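Local coordinates for protein aldehyde reductase YahK (PDB 1UUF) that reduces a wide range of aldehydes to the corresponding alcohols with NADPH as the preferred electron donor, binding two zinc ions per subunit, at residues 157-162 with 315-320; 196-201 with 258-263; 59-64 with 349-354. One frame throughout, in Å; residues are numbered along the deposited sequence.

Contact 1. Residues 157-162 with 315-320; sequences ERYVLR and GGIPET
Ile317 sets its side chain against the carbonyl oxygen of Arg158 and the side chains of Tyr159 and Leu161. Gly316, at the N-cap position just before helix 317-330, contributes through its carbonyl: Gly316 O accepts from Thr320 N at 3.1 Å and from Thr320 OG1 at 2.7 Å, the two donors arriving on opposite faces of the carbonyl plane. The branches of Ile317 divide the work. With CG1 anti to the carbonyl carbon (chi1 -56°), that arm crosses the Tyr159 side chain at about a right angle, Ile317 CG1 lying 3.8 Å from Tyr159 CD2 in an oblique approach to the ring. The other branch, CG2, sits 3.2 Å from the backbone Arg158 O and 3.7 Å from Leu161 CD1. One turn on, the methyl of Thr320 completes the patch, its CG2 being 3.8 Å from Leu161 CG, while its hydroxyl is turned back to the helix start. Outside the pair, Tyr159 OH is hydrogen-bonded to Ser112 OG, and Glu124 links both sides, through a salt bridge to Arg158 NH2 and a hydrogen bond from Ile317 N. The contact thus joins the GroES-like part of the chain to a helix of its zinc-binding dehydrogenase part. No hydrogen bond crosses between the two segments, which implies that their direct contact depends on apolar packing and shape, with polar bonding supplied within the helix start and from the surroundings.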
loop_
_atom_site.group_PDB
_atom_site.type_symbol
_atom_site.label_atom_id
_atom_site.label_comp_id
_atom_site.label_asym_id
_atom_site.label_seq_id
_atom_site.Cartn_x
_atom_site.Cartn_y
_atom_site.Cartn_z
ATOM N N GLU A 157 30.867 0.192 15.771
ATOM C CA GLU A 157 30.091 -0.757 16.574
ATOM C C GLU A 157 28.574 -0.610 16.535
ATOM O O GLU A 157 27.863 -1.572 16.825
ATOM C CB GLU A 157 30.552 -0.755 18.038
ATOM C CG GLU A 157 30.179 0.477 18.836
ATOM C CD GLU A 157 30.244 0.228 20.336
ATOM O OE1 GLU A 157 30.236 1.212 21.104
ATOM O OE2 GLU A 157 30.292 -0.951 20.749
ATOM N N ARG A 158 28.066 0.564 16.179
ATOM C CA ARG A 158 26.615 0.735 16.126
ATOM C C ARG A 158 25.997 -0.164 15.061
ATOM O O ARG A 158 24.825 -0.542 15.151
ATOM C CB ARG A 158 26.241 2.195 15.832
ATOM C CG ARG A 158 24.750 2.396 15.519
ATOM C CD ARG A 158 24.363 3.868 15.482
ATOM N NE ARG A 158 22.953 4.059 15.143
ATOM C CZ ARG A 158 22.295 5.204 15.304
ATOM N NH1 ARG A 158 22.919 6.264 15.804
ATOM N NH2 ARG A 158 21.013 5.292 14.970
ATOM N N TYR A 159 26.793 -0.527 14.061
ATOM C CA TYR A 159 26.290 -1.349 12.970
ATOM C C TYR A 159 26.759 -2.795 12.985
ATOM O O TYR A 159 26.560 -3.529 12.018
ATOM C CB TYR A 159 26.641 -0.674 11.644
ATOM C CG TYR A 159 26.238 0.782 11.644
ATOM C CD1 TYR A 159 27.084 1.762 12.172
ATOM C CD2 TYR A 159 24.972 1.170 11.210
ATOM C CE1 TYR A 159 26.668 3.090 12.273
ATOM C CE2 TYR A 159 24.549 2.492 11.307
ATOM C CZ TYR A 159 25.400 3.445 11.840
ATOM O OH TYR A 159 24.971 4.746 11.955
ATOM N N VAL A 160 27.380 -3.203 14.085
ATOM C CA VAL A 160 27.853 -4.575 14.224
ATOM C C VAL A 160 26.856 -5.303 15.116
ATOM O O VAL A 160 26.447 -4.773 16.148
ATOM C CB VAL A 160 29.253 -4.624 14.871
ATOM C CG1 VAL A 160 29.680 -6.075 15.091
ATOM C CG2 VAL A 160 30.260 -3.914 13.969
ATOM N N LEU A 161 26.471 -6.508 14.710
ATOM C CA LEU A 161 25.502 -7.315 15.454
ATOM C C LEU A 161 26.178 -8.436 16.227
ATOM O O LEU A 161 27.234 -8.914 15.834
ATOM C CB LEU A 161 24.486 -7.938 14.491
ATOM C CG LEU A 161 23.550 -7.047 13.667
ATOM C CD1 LEU A 161 22.762 -6.143 14.596
ATOM C CD2 LEU A 161 24.348 -6.225 12.663
ATOM N N ARG A 162 25.553 -8.864 17.322
ATOM C CA ARG A 162 26.099 -9.945 18.134
ATOM C C ARG A 162 25.406 -11.258 17.774
ATOM O O ARG A 162 24.176 -11.325 17.749
ATOM C CB ARG A 162 25.881 -9.649 19.623
ATOM C CG ARG A 162 26.501 -10.671 20.578
ATOM C CD ARG A 162 28.023 -10.659 20.487
ATOM N NE ARG A 162 28.651 -11.565 21.446
ATOM C CZ ARG A 162 28.696 -11.356 22.759
ATOM N NH1 ARG A 162 28.150 -10.267 23.282
ATOM N NH2 ARG A 162 29.281 -12.244 23.553
ATOM N N GLY A 315 16.414 -4.078 7.148
ATOM C CA GLY A 315 15.858 -3.644 8.415
ATOM C C GLY A 315 16.872 -2.778 9.130
ATOM O O GLY A 315 18.036 -2.751 8.743
ATOM N N GLY A 316 16.432 -2.056 10.156
ATOM C CA GLY A 316 17.344 -1.214 10.912
ATOM C C GLY A 316 18.226 -2.095 11.774
ATOM O O GLY A 316 18.001 -3.304 11.857
ATOM N N ILE A 317 19.221 -1.513 12.435
ATOM C CA ILE A 317 20.109 -2.329 13.252
ATOM C C ILE A 317 19.414 -2.968 14.457
ATOM O O ILE A 317 19.556 -4.170 14.689
ATOM C CB ILE A 317 21.342 -1.529 13.724
ATOM C CG1 ILE A 317 22.083 -0.950 12.510
ATOM C CG2 ILE A 317 22.296 -2.448 14.485
ATOM C CD1 ILE A 317 22.633 -2.000 11.551
ATOM N N PRO A 318 18.653 -2.181 15.238
ATOM C CA PRO A 318 17.975 -2.768 16.398
ATOM C C PRO A 318 17.150 -4.006 16.049
ATOM O O PRO A 318 17.195 -5.007 16.766
ATOM C CB PRO A 318 17.109 -1.620 16.905
ATOM C CG PRO A 318 17.942 -0.425 16.588
ATOM C CD PRO A 318 18.438 -0.723 15.192
ATOM N N GLU A 319 16.401 -3.945 14.951
ATOM C CA GLU A 319 15.582 -5.089 14.565
ATOM C C GLU A 319 16.426 -6.245 14.051
ATOM O O GLU A 319 16.051 -7.406 14.210
ATOM C CB GLU A 319 14.553 -4.696 13.504
ATOM C CG GLU A 319 13.620 -5.841 13.142
ATOM C CD GLU A 319 12.457 -5.395 12.285
ATOM O OE1 GLU A 319 12.702 -4.747 11.248
ATOM O OE2 GLU A 319 11.298 -5.698 12.647
ATOM N N THR A 320 17.555 -5.936 13.420
ATOM C CA THR A 320 18.435 -6.984 12.925
ATOM C C THR A 320 18.956 -7.745 14.144
ATOM O O THR A 320 19.078 -8.963 14.116
ATOM C CB THR A 320 19.618 -6.398 12.118
ATOM O OG1 THR A 320 19.104 -5.592 11.052
ATOM C CG2 THR A 320 20.463 -7.515 11.507
#

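Contact 2. Residues 196-201 with 258-263; sequences KKVGVV and FDFILN
Asp259 turns its carboxylate to the start of strand 197-201 by setting CG anti to its own carbonyl carbon (chi1 -70°), and Lys197 runs out fully extended from a CG anti to the backbone N (chi1 -175°), which lays its chain over the Phe258 ring. The two segments are neighbouring central strands of the Rossmann-type parallel sheet, order 3-2-1-4-5-6; the axes of the short strand segments approach to 4.5 Å at 14°. The ladder shows the alternation expected of parallel strands: Gly199 N donates to Phe260 O, Gly199 O accepts from Leu262 N at 2.7 Å, and Val201 N donates to Leu262 O. At its beginning a side chain takes over: Lys197 N meets the anti lone pair of Asp259 OD2 at 2.8 Å in a nearly straight bond, while Asp259 N returns a bond to Lys197 O. The other carboxylate oxygen, OD1, is salt-bridged to Lys279. An alanine here would lose the carboxylate, and is likely to leave Lys197 N without its acceptor and Lys279 without this charge partner. Val198, Phe260 and Leu262 project onto the face packed by helix 176-189. On the opposite face, Val201 CG2 touches Ile261 CG2 at 3.8 Å, and Gly199 admits Phe258, whose CD2 comes within 3.3 Å of Gly199 N. Lys197 NZ bonds to Ser257 and His254, and also makes a cation-pi contact 4.8 Å from the Phe258 ring centroid, while Lys197 CE rests over the same face, 4.0 Å from that centroid.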
loop_
_atom_site.group_PDB
_atom_site.type_symbol
_atom_site.label_atom_id
_atom_site.label_comp_id
_atom_site.label_asym_id
_atom_site.label_seq_id
_atom_site.Cartn_x
_atom_site.Cartn_y
_atom_site.Cartn_z
ATOM N N LYS A 196 -2.981 -15.190 12.224
ATOM C CA LYS A 196 -2.817 -14.488 10.957
ATOM C C LYS A 196 -2.498 -15.476 9.849
ATOM O O LYS A 196 -1.733 -16.417 10.052
ATOM C CB LYS A 196 -1.666 -13.482 11.041
ATOM C CG LYS A 196 -1.803 -12.442 12.140
ATOM C CD LYS A 196 -3.059 -11.606 11.964
ATOM C CE LYS A 196 -3.080 -10.444 12.944
ATOM N NZ LYS A 196 -1.986 -9.480 12.657
ATOM N N LYS A 197 -3.088 -15.260 8.677
ATOM C CA LYS A 197 -2.825 -16.115 7.531
ATOM C C LYS A 197 -1.844 -15.322 6.677
ATOM O O LYS A 197 -2.179 -14.258 6.154
ATOM C CB LYS A 197 -4.110 -16.397 6.753
ATOM C CG LYS A 197 -3.902 -17.386 5.617
ATOM C CD LYS A 197 -5.200 -17.756 4.925
ATOM C CE LYS A 197 -4.933 -18.761 3.811
ATOM N NZ LYS A 197 -6.169 -19.136 3.065
ATOM N N VAL A 198 -0.628 -15.838 6.553
ATOM C CA VAL A 198 0.421 -15.154 5.813
ATOM C C VAL A 198 0.907 -15.928 4.603
ATOM O O VAL A 198 1.145 -17.135 4.673
ATOM C CB VAL A 198 1.629 -14.886 6.730
ATOM C CG1 VAL A 198 2.739 -14.189 5.951
ATOM C CG2 VAL A 198 1.191 -14.052 7.922
ATOM N N GLY A 199 1.052 -15.222 3.490
ATOM C CA GLY A 199 1.531 -15.865 2.287
ATOM C C GLY A 199 2.955 -15.450 1.997
ATOM O O GLY A 199 3.369 -14.332 2.312
ATOM N N VAL A 200 3.722 -16.366 1.427
ATOM C CA VAL A 200 5.098 -16.077 1.056
ATOM C C VAL A 200 5.216 -16.514 -0.392
ATOM O O VAL A 200 5.021 -17.689 -0.709
ATOM C CB VAL A 200 6.110 -16.852 1.918
ATOM C CG1 VAL A 200 7.526 -16.607 1.397
ATOM C CG2 VAL A 200 6.009 -16.395 3.372
ATOM N N VAL A 201 5.515 -15.562 -1.272
ATOM C CA VAL A 201 5.636 -15.857 -2.690
ATOM C C VAL A 201 7.101 -16.019 -3.060
ATOM O O VAL A 201 7.909 -15.124 -2.819
ATOM C CB VAL A 201 5.031 -14.730 -3.555
ATOM C CG1 VAL A 201 5.018 -15.150 -5.015
ATOM C CG2 VAL A 201 3.623 -14.406 -3.081
ATOM N N PHE A 258 -6.043 -13.699 2.985
ATOM C CA PHE A 258 -4.762 -13.353 3.594
ATOM C C PHE A 258 -4.704 -12.025 4.324
ATOM O O PHE A 258 -5.199 -11.012 3.843
ATOM C CB PHE A 258 -3.646 -13.361 2.548
ATOM C CG PHE A 258 -3.234 -14.732 2.112
ATOM C CD1 PHE A 258 -3.872 -15.356 1.048
ATOM C CD2 PHE A 258 -2.215 -15.406 2.775
ATOM C CE1 PHE A 258 -3.499 -16.635 0.646
ATOM C CE2 PHE A 258 -1.834 -16.683 2.385
ATOM C CZ PHE A 258 -2.479 -17.300 1.315
ATOM N N ASP A 259 -4.074 -12.043 5.491
ATOM C CA ASP A 259 -3.905 -10.836 6.279
ATOM C C ASP A 259 -2.722 -10.091 5.691
ATOM O O ASP A 259 -2.720 -8.863 5.596
ATOM C CB ASP A 259 -3.593 -11.190 7.732
ATOM C CG ASP A 259 -4.782 -11.781 8.457
ATOM O OD1 ASP A 259 -5.704 -11.015 8.812
ATOM O OD2 ASP A 259 -4.797 -13.013 8.664
ATOM N N PHE A 260 -1.720 -10.860 5.280
ATOM C CA PHE A 260 -0.499 -10.288 4.741
ATOM C C PHE A 260 0.170 -11.248 3.760
ATOM O O PHE A 260 0.159 -12.459 3.960
ATOM C CB PHE A 260 0.446 -9.988 5.908
ATOM C CG PHE A 260 1.796 -9.483 5.492
ATOM C CD1 PHE A 260 1.925 -8.281 4.806
ATOM C CD2 PHE A 260 2.945 -10.206 5.804
ATOM C CE1 PHE A 260 3.182 -7.805 4.434
ATOM C CE2 PHE A 260 4.204 -9.739 5.439
ATOM C CZ PHE A 260 4.322 -8.534 4.751
ATOM N N ILE A 261 0.733 -10.702 2.692
ATOM C CA ILE A 261 1.437 -11.515 1.717
ATOM C C ILE A 261 2.807 -10.904 1.478
ATOM O O ILE A 261 2.921 -9.737 1.117
ATOM C CB ILE A 261 0.691 -11.596 0.369
ATOM C CG1 ILE A 261 -0.602 -12.399 0.540
ATOM C CG2 ILE A 261 1.574 -12.287 -0.672
ATOM C CD1 ILE A 261 -1.425 -12.514 -0.723
ATOM N N LEU A 262 3.844 -11.706 1.693
ATOM C CA LEU A 262 5.216 -11.260 1.486
ATOM C C LEU A 262 5.676 -11.815 0.140
ATOM O O LEU A 262 5.847 -13.021 -0.012
ATOM C CB LEU A 262 6.110 -11.797 2.609
ATOM C CG LEU A 262 7.586 -11.404 2.535
ATOM C CD1 LEU A 262 7.723 -9.894 2.684
ATOM C CD2 LEU A 262 8.351 -12.127 3.628
ATOM N N ASN A 263 5.855 -10.938 -0.844
ATOM C CA ASN A 263 6.277 -11.380 -2.172
ATOM C C ASN A 263 7.782 -11.173 -2.331
ATOM O O ASN A 263 8.255 -10.039 -2.359
ATOM C CB ASN A 263 5.491 -10.607 -3.238
ATOM C CG ASN A 263 5.606 -11.230 -4.617
ATOM O OD1 ASN A 263 4.646 -11.234 -5.396
ATOM N ND2 ASN A 263 6.780 -11.752 -4.929
#

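Contact 3. Residues 59-64 with 349-354; sequences VCHSDL and ERMLRG. With ZN (zinc ion), chain C.
The start of helix 61-68 meets the last turn of helix 344-352, with the CA atoms of His61 and Met351 7.7 Å apart and no hydrogen bond between the segments. Met351 carries the contact. Its chain leaves the helix with CG anti to the carbonyl carbon and runs extended to SD, then bends at chi3 (64°), which places the terminal methyl over one face of the His61 imidazole. The evidence for a CH-pi contact is that Met351 CE stands 3.7 Å from the ring centroid and 25° off its normal, displaced toward ND1. The sulfur lies farther back above the same face, and its closer partner is Val59, whose CG1 is 3.5 Å from Met351 SD. Farther along the helix, Leu64 CD1 meets Leu352 CD2 at 3.8 Å, the two side chains passing at a slant. Behind this layer, Cys60 points away from Met351 and holds the zinc ion through SG at 2.4 Å. That sulfur also accepts Ser62 N in a straight capping bond, and Cys60 N donates to Asp63 OD2, a capping box that ties the ligand to the helix start. A water bound to the zinc ion is hydrogen-bonded to Ser62 OG, 2.7 Å from its oxygen. With His82 and Cys178 as the other protein ligands, this is the catalytic zinc site of the zinc-containing alcohol dehydrogenase family.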
loop_
_atom_site.group_PDB
_atom_site.type_symbol
_atom_site.label_atom_id
_atom_site.label_comp_id
_atom_site.label_asym_id
_atom_site.label_seq_id
_atom_site.Cartn_x
_atom_site.Cartn_y
_atom_site.Cartn_z
ATOM N N VAL A 59 26.001 -15.193 -0.170
ATOM C CA VAL A 59 25.968 -14.607 -1.503
ATOM C C VAL A 59 24.536 -14.164 -1.793
ATOM O O VAL A 59 23.612 -14.979 -1.827
ATOM C CB VAL A 59 26.442 -15.624 -2.559
ATOM C CG1 VAL A 59 26.429 -14.988 -3.944
ATOM C CG2 VAL A 59 27.853 -16.107 -2.207
ATOM N N CYS A 60 24.367 -12.860 -1.990
ATOM C CA CYS A 60 23.055 -12.262 -2.237
ATOM C C CYS A 60 22.894 -11.838 -3.692
ATOM O O CYS A 60 23.876 -11.530 -4.368
ATOM C CB CYS A 60 22.871 -11.041 -1.328
ATOM S SG CYS A 60 21.299 -10.168 -1.537
ATOM N N HIS A 61 21.659 -11.827 -4.178
ATOM C CA HIS A 61 21.420 -11.413 -5.553
ATOM C C HIS A 61 21.878 -9.973 -5.767
ATOM O O HIS A 61 22.197 -9.576 -6.887
ATOM C CB HIS A 61 19.941 -11.558 -5.920
ATOM C CG HIS A 61 19.572 -12.925 -6.406
ATOM N ND1 HIS A 61 19.401 -14.000 -5.559
ATOM C CD2 HIS A 61 19.381 -13.402 -7.660
ATOM C CE1 HIS A 61 19.119 -15.079 -6.270
ATOM N NE2 HIS A 61 19.102 -14.743 -7.548
ATOM N N SER A 62 21.917 -9.185 -4.696
ATOM C CA SER A 62 22.365 -7.807 -4.832
ATOM C C SER A 62 23.844 -7.757 -5.192
ATOM O O SER A 62 24.301 -6.802 -5.826
ATOM C CB SER A 62 22.110 -7.018 -3.545
ATOM O OG SER A 62 20.723 -6.770 -3.380
ATOM N N ASP A 63 24.595 -8.784 -4.793
ATOM C CA ASP A 63 26.022 -8.837 -5.102
ATOM C C ASP A 63 26.166 -9.020 -6.608
ATOM O O ASP A 63 26.939 -8.327 -7.267
ATOM C CB ASP A 63 26.708 -10.022 -4.412
ATOM C CG ASP A 63 26.603 -9.977 -2.900
ATOM O OD1 ASP A 63 26.401 -8.882 -2.334
ATOM O OD2 ASP A 63 26.751 -11.051 -2.276
ATOM N N LEU A 64 25.408 -9.976 -7.133
ATOM C CA LEU A 64 25.414 -10.298 -8.551
ATOM C C LEU A 64 25.033 -9.069 -9.369
ATOM O O LEU A 64 25.744 -8.681 -10.297
ATOM C CB LEU A 64 24.430 -11.442 -8.809
ATOM C CG LEU A 64 24.332 -12.076 -10.196
ATOM C CD1 LEU A 64 23.615 -13.414 -10.070
ATOM C CD2 LEU A 64 23.591 -11.155 -11.155
ATOM N N GLU A 349 25.763 -18.022 -11.518
ATOM C CA GLU A 349 25.083 -18.715 -12.607
ATOM C C GLU A 349 23.966 -19.605 -12.076
ATOM O O GLU A 349 22.847 -19.582 -12.586
ATOM C CB GLU A 349 26.084 -19.556 -13.401
ATOM C CG GLU A 349 27.316 -18.788 -13.866
ATOM C CD GLU A 349 26.986 -17.638 -14.803
ATOM O OE1 GLU A 349 27.912 -16.877 -15.154
ATOM O OE2 GLU A 349 25.806 -17.495 -15.192
ATOM N N ARG A 350 24.272 -20.383 -11.043
ATOM C CA ARG A 350 23.284 -21.275 -10.450
ATOM C C ARG A 350 22.153 -20.500 -9.777
ATOM O O ARG A 350 20.993 -20.904 -9.835
ATOM C CB ARG A 350 23.962 -22.209 -9.443
ATOM C CG ARG A 350 24.899 -23.226 -10.089
ATOM C CD ARG A 350 25.563 -24.120 -9.055
ATOM N NE ARG A 350 24.584 -24.776 -8.191
ATOM C CZ ARG A 350 24.896 -25.460 -7.096
ATOM N NH1 ARG A 350 26.166 -25.587 -6.729
ATOM N NH2 ARG A 350 23.937 -26.000 -6.355
ATOM N N MET A 351 22.493 -19.383 -9.140
ATOM C CA MET A 351 21.494 -18.561 -8.468
ATOM C C MET A 351 20.437 -18.071 -9.450
ATOM O O MET A 351 19.250 -18.018 -9.126
ATOM C CB MET A 351 22.162 -17.358 -7.802
ATOM C CG MET A 351 23.008 -17.716 -6.598
ATOM S SD MET A 351 23.928 -16.304 -5.985
ATOM C CE MET A 351 22.582 -15.230 -5.467
ATOM N N LEU A 352 20.880 -17.712 -10.649
ATOM C CA LEU A 352 19.979 -17.220 -11.684
ATOM C C LEU A 352 19.002 -18.296 -12.148
ATOM O O LEU A 352 17.946 -17.991 -12.704
ATOM C CB LEU A 352 20.789 -16.701 -12.873
ATOM C CG LEU A 352 21.616 -15.440 -12.599
ATOM C CD1 LEU A 352 22.465 -15.097 -13.811
ATOM C CD2 LEU A 352 20.684 -14.290 -12.252
ATOM N N ARG A 353 19.359 -19.554 -11.917
ATOM C CA ARG A 353 18.508 -20.668 -12.311
ATOM C C ARG A 353 17.772 -21.216 -11.098
ATOM O O ARG A 353 16.995 -22.164 -11.210
ATOM C CB ARG A 353 19.346 -21.784 -12.938
ATOM C CG ARG A 353 20.211 -21.347 -14.104
ATOM C CD ARG A 353 21.004 -22.522 -14.650
ATOM N NE ARG A 353 21.730 -23.216 -13.589
ATOM C CZ ARG A 353 22.497 -24.285 -13.779
ATOM N NH1 ARG A 353 23.117 -24.849 -12.750
ATOM N NH2 ARG A 353 22.650 -24.790 -14.997
ATOM N N GLY A 354 18.019 -20.613 -9.938
ATOM C CA GLY A 354 17.381 -21.072 -8.717
ATOM C C GLY A 354 17.891 -22.455 -8.361
ATOM O O GLY A 354 17.194 -23.244 -7.722
HETATM ZN ZN ZN C . 21.442 -8.481 0.124
HETATM O O HOH W 1 20.182 -6.797 -0.784
#

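How the contacts relate
The three contacts lie well apart, with centres 24 to 26 Å from one another and nearest atoms about 11 to 12 Å apart. Along the chain they are successively enclosed: contact 3 spans the longest loop, contact 1 falls within it, and contact 2 within contact 1. Contact 2 is internal to the parallel Rossmann-type sheet. Contacts 1 and 3, on opposite sides of the chain's centre, each join a segment of the GroES-like range to a helix from later in the sequence, so the GroES-like region is tied to the later chain at two separate places. Helix 176-189 connects the regions, touching Thr320 of contact 1 and Phe260 of contact 2, and carrying Cys178, which shares the catalytic zinc ion with Cys60 of contact 3.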